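Local coordinates for putative CRISPR-associated endoribonuclease-like protein Cas6 (PDB 3UFC), which binds CRISPR RNA and is related to the Cas6 endoribonucleases of the antiviral CRISPR system, its own cleavage activity remaining putative, at residues A[20-31]-A[46-57]. Sequence-based numbering, arbitrary orientation.
Sequences FNYNYELYSQIV and ESPHGYWTFSRI
Phe20 O is gripped by two nitrogens of one guanidinium: Arg56 NH2 comes in on a lone pair at 2.9 Å, while Arg56 NH1 lies almost on the line of the carbonyl bond. NH1 also donates to Asn23 OD1 over 2.8 Å, with the Asn23 amide turned only 5° from the guanidinium plane. Bends at chi2 (-80°) and chi3 (-69°) fold the arginine back over the Tyr22 ring, nearly parallel to it, with NH1 above one face toward the rim and Tyr22 OH under the centre of the guanidinium. Against the opposite face, Ile57 CD1 makes a CH-pi contact, 3.9 Å from the ring centroid. The hydroxyl in turn accepts a fairly straight bond from Ile57 N at 2.8 Å, and a water links it to Ile57 O. This is the N-terminal ferredoxin-like domain: helix 23-37 lies against edge strand 53-59 of its antiparallel sheet, and the helix links strand 3-11 to 53-59 in a split beta-alpha-beta crossover, with strand 77-83 between the two. Farther along, Leu26 CD2 packs obliquely on Phe54 CE2 at 3.6 Å, Tyr27 CB meets the edge of that ring, and Ile30 CD1 lies over a face. Ile30 CG2 then touches Trp52 CH2 at 3.7 Å; the indole NE1 bonds to Leu45 O, and Ile92 of helix 86-98 packs on both side chains.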
loop_
_atom_site.group_PDB
_atom_site.type_symbol
_atom_site.label_atom_id
_atom_site.label_comp_id
_atom_site.label_asym_id
_atom_site.label_seq_id
_atom_site.Cartn_x
_atom_site.Cartn_y
_atom_site.Cartn_z
ATOM N N PHE A 20 2.444 15.977 3.052
ATOM C CA PHE A 20 1.448 14.989 2.645
ATOM C C PHE A 20 2.028 13.916 1.720
ATOM O O PHE A 20 1.669 12.744 1.821
ATOM C CB PHE A 20 0.278 15.623 1.875
ATOM C CG PHE A 20 -0.397 16.766 2.573
ATOM C CD1 PHE A 20 -0.049 18.083 2.275
ATOM C CD2 PHE A 20 -1.442 16.535 3.463
ATOM C CE1 PHE A 20 -0.736 19.155 2.844
ATOM C CE2 PHE A 20 -2.136 17.601 4.041
ATOM C CZ PHE A 20 -1.784 18.912 3.728
ATOM N N ASN A 21 2.912 14.331 0.815
ATOM C CA ASN A 21 3.494 13.437 -0.193
ATOM C C ASN A 21 4.830 12.790 0.166
ATOM O O ASN A 21 5.853 13.082 -0.455
ATOM C CB ASN A 21 3.645 14.222 -1.500
ATOM C CG ASN A 21 2.398 15.014 -1.846
ATOM O OD1 ASN A 21 1.361 14.448 -2.186
ATOM N ND2 ASN A 21 2.491 16.336 -1.746
ATOM N N TYR A 22 4.814 11.877 1.133
ATOM C CA TYR A 22 6.041 11.222 1.579
ATOM C C TYR A 22 6.265 9.814 1.030
ATOM O O TYR A 22 7.271 9.179 1.350
ATOM C CB TYR A 22 6.045 11.165 3.112
ATOM C CG TYR A 22 4.803 10.511 3.672
ATOM C CD1 TYR A 22 4.620 9.128 3.598
ATOM C CD2 TYR A 22 3.780 11.281 4.216
ATOM C CE1 TYR A 22 3.439 8.531 4.052
ATOM C CE2 TYR A 22 2.601 10.697 4.670
ATOM C CZ TYR A 22 2.436 9.325 4.585
ATOM O OH TYR A 22 1.255 8.759 5.012
ATOM N N ASN A 23 5.348 9.328 0.202
ATOM C CA ASN A 23 5.472 7.967 -0.318
ATOM C C ASN A 23 6.824 7.527 -0.859
ATOM O O ASN A 23 7.369 6.523 -0.410
ATOM C CB ASN A 23 4.393 7.692 -1.363
ATOM C CG ASN A 23 3.041 7.460 -0.737
ATOM O OD1 ASN A 23 2.387 8.396 -0.282
ATOM N ND2 ASN A 23 2.622 6.197 -0.684
ATOM N N TYR A 24 7.384 8.262 -1.812
ATOM C CA TYR A 24 8.663 7.843 -2.374
ATOM C C TYR A 24 9.798 7.861 -1.356
ATOM O O TYR A 24 10.671 6.991 -1.384
ATOM C CB TYR A 24 9.047 8.712 -3.574
ATOM C CG TYR A 24 10.191 8.127 -4.362
ATOM C CD1 TYR A 24 10.032 6.940 -5.074
ATOM C CD2 TYR A 24 11.437 8.747 -4.387
ATOM C CE1 TYR A 24 11.086 6.382 -5.793
ATOM C CE2 TYR A 24 12.500 8.198 -5.106
ATOM C CZ TYR A 24 12.316 7.017 -5.805
ATOM O OH TYR A 24 13.359 6.473 -6.522
ATOM N N GLU A 25 9.790 8.849 -0.469
ATOM C CA GLU A 25 10.826 8.956 0.555
ATOM C C GLU A 25 10.737 7.785 1.538
ATOM O O GLU A 25 11.751 7.206 1.923
ATOM C CB GLU A 25 10.690 10.281 1.314
ATOM C CG GLU A 25 11.832 10.529 2.292
ATOM C CD GLU A 25 11.741 11.873 2.996
ATOM O OE1 GLU A 25 12.705 12.228 3.708
ATOM O OE2 GLU A 25 10.712 12.570 2.844
ATOM N N LEU A 26 9.516 7.441 1.938
ATOM C CA LEU A 26 9.296 6.330 2.867
ATOM C C LEU A 26 9.693 5.015 2.190
ATOM O O LEU A 26 10.424 4.199 2.752
ATOM C CB LEU A 26 7.822 6.296 3.291
ATOM C CG LEU A 26 7.379 5.180 4.241
ATOM C CD1 LEU A 26 8.321 5.102 5.445
ATOM C CD2 LEU A 26 5.947 5.456 4.695
ATOM N N TYR A 27 9.201 4.824 0.971
ATOM C CA TYR A 27 9.511 3.646 0.165
ATOM C C TYR A 27 11.023 3.449 0.055
ATOM O O TYR A 27 11.539 2.350 0.262
ATOM C CB TYR A 27 8.918 3.835 -1.237
ATOM C CG TYR A 27 9.548 2.998 -2.332
ATOM C CD1 TYR A 27 9.313 1.626 -2.418
ATOM C CD2 TYR A 27 10.337 3.594 -3.318
ATOM C CE1 TYR A 27 9.843 0.867 -3.465
ATOM C CE2 TYR A 27 10.870 2.845 -4.369
ATOM C CZ TYR A 27 10.617 1.486 -4.436
ATOM O OH TYR A 27 11.114 0.749 -5.482
ATOM N N SER A 28 11.722 4.526 -0.288
ATOM C CA SER A 28 13.173 4.495 -0.454
ATOM C C SER A 28 13.898 4.031 0.804
ATOM O O SER A 28 14.806 3.203 0.737
ATOM C CB SER A 28 13.683 5.885 -0.852
ATOM O OG SER A 28 13.096 6.311 -2.075
ATOM N N GLN A 29 13.497 4.565 1.953
ATOM C CA GLN A 29 14.130 4.197 3.211
ATOM C C GLN A 29 13.898 2.735 3.570
ATOM O O GLN A 29 14.810 2.059 4.044
ATOM C CB GLN A 29 13.638 5.111 4.332
ATOM C CG GLN A 29 14.061 6.561 4.133
ATOM C CD GLN A 29 13.440 7.493 5.150
ATOM O OE1 GLN A 29 13.867 7.549 6.300
ATOM N NE2 GLN A 29 12.411 8.220 4.731
ATOM N N ILE A 30 12.686 2.239 3.342
ATOM C CA ILE A 30 12.391 0.841 3.644
ATOM C C ILE A 30 13.270 -0.052 2.766
ATOM O O ILE A 30 13.900 -0.997 3.254
ATOM C CB ILE A 30 10.895 0.510 3.384
ATOM C CG1 ILE A 30 10.012 1.335 4.317
ATOM C CG2 ILE A 30 10.647 -0.986 3.580
ATOM C CD1 ILE A 30 8.512 1.242 4.023
ATOM N N VAL A 31 13.325 0.256 1.472
ATOM C CA VAL A 31 14.134 -0.529 0.543
ATOM C C VAL A 31 15.620 -0.442 0.915
ATOM O O VAL A 31 16.339 -1.445 0.891
ATOM C CB VAL A 31 13.957 -0.044 -0.916
ATOM C CG1 VAL A 31 14.928 -0.783 -1.832
ATOM C CG2 VAL A 31 12.514 -0.272 -1.375
ATOM N N GLU A 46 11.628 -3.315 -5.480
ATOM C CA GLU A 46 11.489 -2.246 -6.469
ATOM C C GLU A 46 10.681 -2.611 -7.712
ATOM O O GLU A 46 10.380 -1.746 -8.536
ATOM C CB GLU A 46 12.877 -1.754 -6.907
ATOM C CG GLU A 46 13.792 -1.344 -5.758
ATOM C CD GLU A 46 15.058 -0.642 -6.231
ATOM O OE1 GLU A 46 15.679 -1.124 -7.203
ATOM O OE2 GLU A 46 15.434 0.388 -5.627
ATOM N N SER A 47 10.327 -3.882 -7.851
ATOM C CA SER A 47 9.566 -4.319 -9.017
ATOM C C SER A 47 8.179 -3.699 -9.085
ATOM O O SER A 47 7.444 -3.683 -8.096
ATOM C CB SER A 47 9.433 -5.841 -9.021
ATOM O OG SER A 47 8.445 -6.254 -9.952
ATOM N N PRO A 48 7.799 -3.178 -10.264
ATOM C CA PRO A 48 6.479 -2.563 -10.431
ATOM C C PRO A 48 5.324 -3.569 -10.352
ATOM O O PRO A 48 4.163 -3.175 -10.363
ATOM C CB PRO A 48 6.581 -1.894 -11.804
ATOM C CG PRO A 48 7.507 -2.819 -12.549
ATOM C CD PRO A 48 8.584 -3.085 -11.509
ATOM N N HIS A 49 5.631 -4.864 -10.274
ATOM C CA HIS A 49 4.566 -5.863 -10.183
ATOM C C HIS A 49 3.991 -5.972 -8.768
ATOM O O HIS A 49 3.026 -6.698 -8.531
ATOM C CB HIS A 49 5.059 -7.228 -10.652
ATOM C CG HIS A 49 5.477 -7.251 -12.088
ATOM N ND1 HIS A 49 6.789 -7.109 -12.484
ATOM C CD2 HIS A 49 4.752 -7.377 -13.224
ATOM C CE1 HIS A 49 6.855 -7.147 -13.803
ATOM N NE2 HIS A 49 5.633 -7.307 -14.277
ATOM N N GLY A 50 4.596 -5.245 -7.837
ATOM C CA GLY A 50 4.114 -5.230 -6.469
ATOM C C GLY A 50 4.228 -6.519 -5.687
ATOM O O GLY A 50 3.231 -7.212 -5.489
ATOM N N TYR A 51 5.439 -6.832 -5.234
ATOM C CA TYR A 51 5.675 -8.036 -4.445
ATOM C C TYR A 51 5.316 -7.782 -2.988
ATOM O O TYR A 51 5.418 -8.677 -2.149
ATOM C CB TYR A 51 7.144 -8.464 -4.526
ATOM C CG TYR A 51 7.515 -9.173 -5.808
ATOM C CD1 TYR A 51 7.659 -8.473 -7.008
ATOM C CD2 TYR A 51 7.726 -10.547 -5.818
ATOM C CE1 TYR A 51 8.009 -9.137 -8.190
ATOM C CE2 TYR A 51 8.072 -11.216 -6.986
ATOM C CZ TYR A 51 8.214 -10.509 -8.165
ATOM O OH TYR A 51 8.561 -11.185 -9.307
ATOM N N TRP A 52 4.898 -6.556 -2.692
ATOM C CA TRP A 52 4.519 -6.184 -1.333
ATOM C C TRP A 52 3.760 -4.871 -1.377
ATOM O O TRP A 52 3.608 -4.266 -2.443
ATOM C CB TRP A 52 5.768 -6.020 -0.454
ATOM C CG TRP A 52 6.672 -4.887 -0.889
ATOM C CD1 TRP A 52 7.281 -4.745 -2.106
ATOM C CD2 TRP A 52 7.068 -3.748 -0.108
ATOM N NE1 TRP A 52 8.033 -3.589 -2.130
ATOM C CE2 TRP A 52 7.920 -2.960 -0.918
ATOM C CE3 TRP A 52 6.786 -3.317 1.198
ATOM C CZ2 TRP A 52 8.493 -1.763 -0.463
ATOM C CZ3 TRP A 52 7.355 -2.126 1.649
ATOM C CH2 TRP A 52 8.201 -1.364 0.816
ATOM N N THR A 53 3.290 -4.427 -0.217
ATOM C CA THR A 53 2.563 -3.171 -0.120
ATOM C C THR A 53 2.740 -2.587 1.272
ATOM O O THR A 53 3.208 -3.271 2.184
ATOM C CB THR A 53 1.043 -3.375 -0.365
ATOM O OG1 THR A 53 0.368 -2.122 -0.243
ATOM C CG2 THR A 53 0.448 -4.336 0.661
ATOM N N PHE A 54 2.405 -1.312 1.420
ATOM C CA PHE A 54 2.443 -0.681 2.726
ATOM C C PHE A 54 1.387 0.406 2.777
ATOM O O PHE A 54 0.953 0.922 1.746
ATOM C CB PHE A 54 3.848 -0.165 3.115
ATOM C CG PHE A 54 4.385 0.971 2.270
ATOM C CD1 PHE A 54 5.184 0.713 1.159
ATOM C CD2 PHE A 54 4.193 2.295 2.661
ATOM C CE1 PHE A 54 5.797 1.761 0.451
ATOM C CE2 PHE A 54 4.799 3.353 1.963
ATOM C CZ PHE A 54 5.604 3.082 0.857
ATOM N N SER A 55 0.943 0.715 3.987
ATOM C CA SER A 55 -0.096 1.707 4.199
ATOM C C SER A 55 0.443 3.124 4.266
ATOM O O SER A 55 1.647 3.365 4.189
ATOM C CB SER A 55 -0.804 1.431 5.521
ATOM O OG SER A 55 0.048 1.789 6.609
ATOM N N ARG A 56 -0.482 4.061 4.403
ATOM C CA ARG A 56 -0.115 5.448 4.583
ATOM C C ARG A 56 0.182 5.479 6.088
ATOM O O ARG A 56 -0.189 4.553 6.820
ATOM C CB ARG A 56 -1.301 6.354 4.241
ATOM C CG ARG A 56 -1.554 6.514 2.734
ATOM C CD ARG A 56 -0.601 7.533 2.120
ATOM N NE ARG A 56 -0.914 8.881 2.580
ATOM C CZ ARG A 56 -0.137 9.943 2.402
ATOM N NH1 ARG A 56 1.018 9.828 1.762
ATOM N NH2 ARG A 56 -0.509 11.120 2.886
ATOM N N ILE A 57 0.866 6.512 6.557
ATOM C CA ILE A 57 1.158 6.594 7.982
ATOM C C ILE A 57 -0.183 6.866 8.670
ATOM O O ILE A 57 -0.843 7.865 8.385
ATOM C CB ILE A 57 2.173 7.732 8.274
ATOM C CG1 ILE A 57 3.514 7.411 7.604
ATOM C CG2 ILE A 57 2.366 7.893 9.777
ATOM C CD1 ILE A 57 4.542 8.542 7.680
HETATM O O HOH W 1 -0.443 9.930 6.478
HETATM O O HOH W 2 1.323 4.888 1.645
#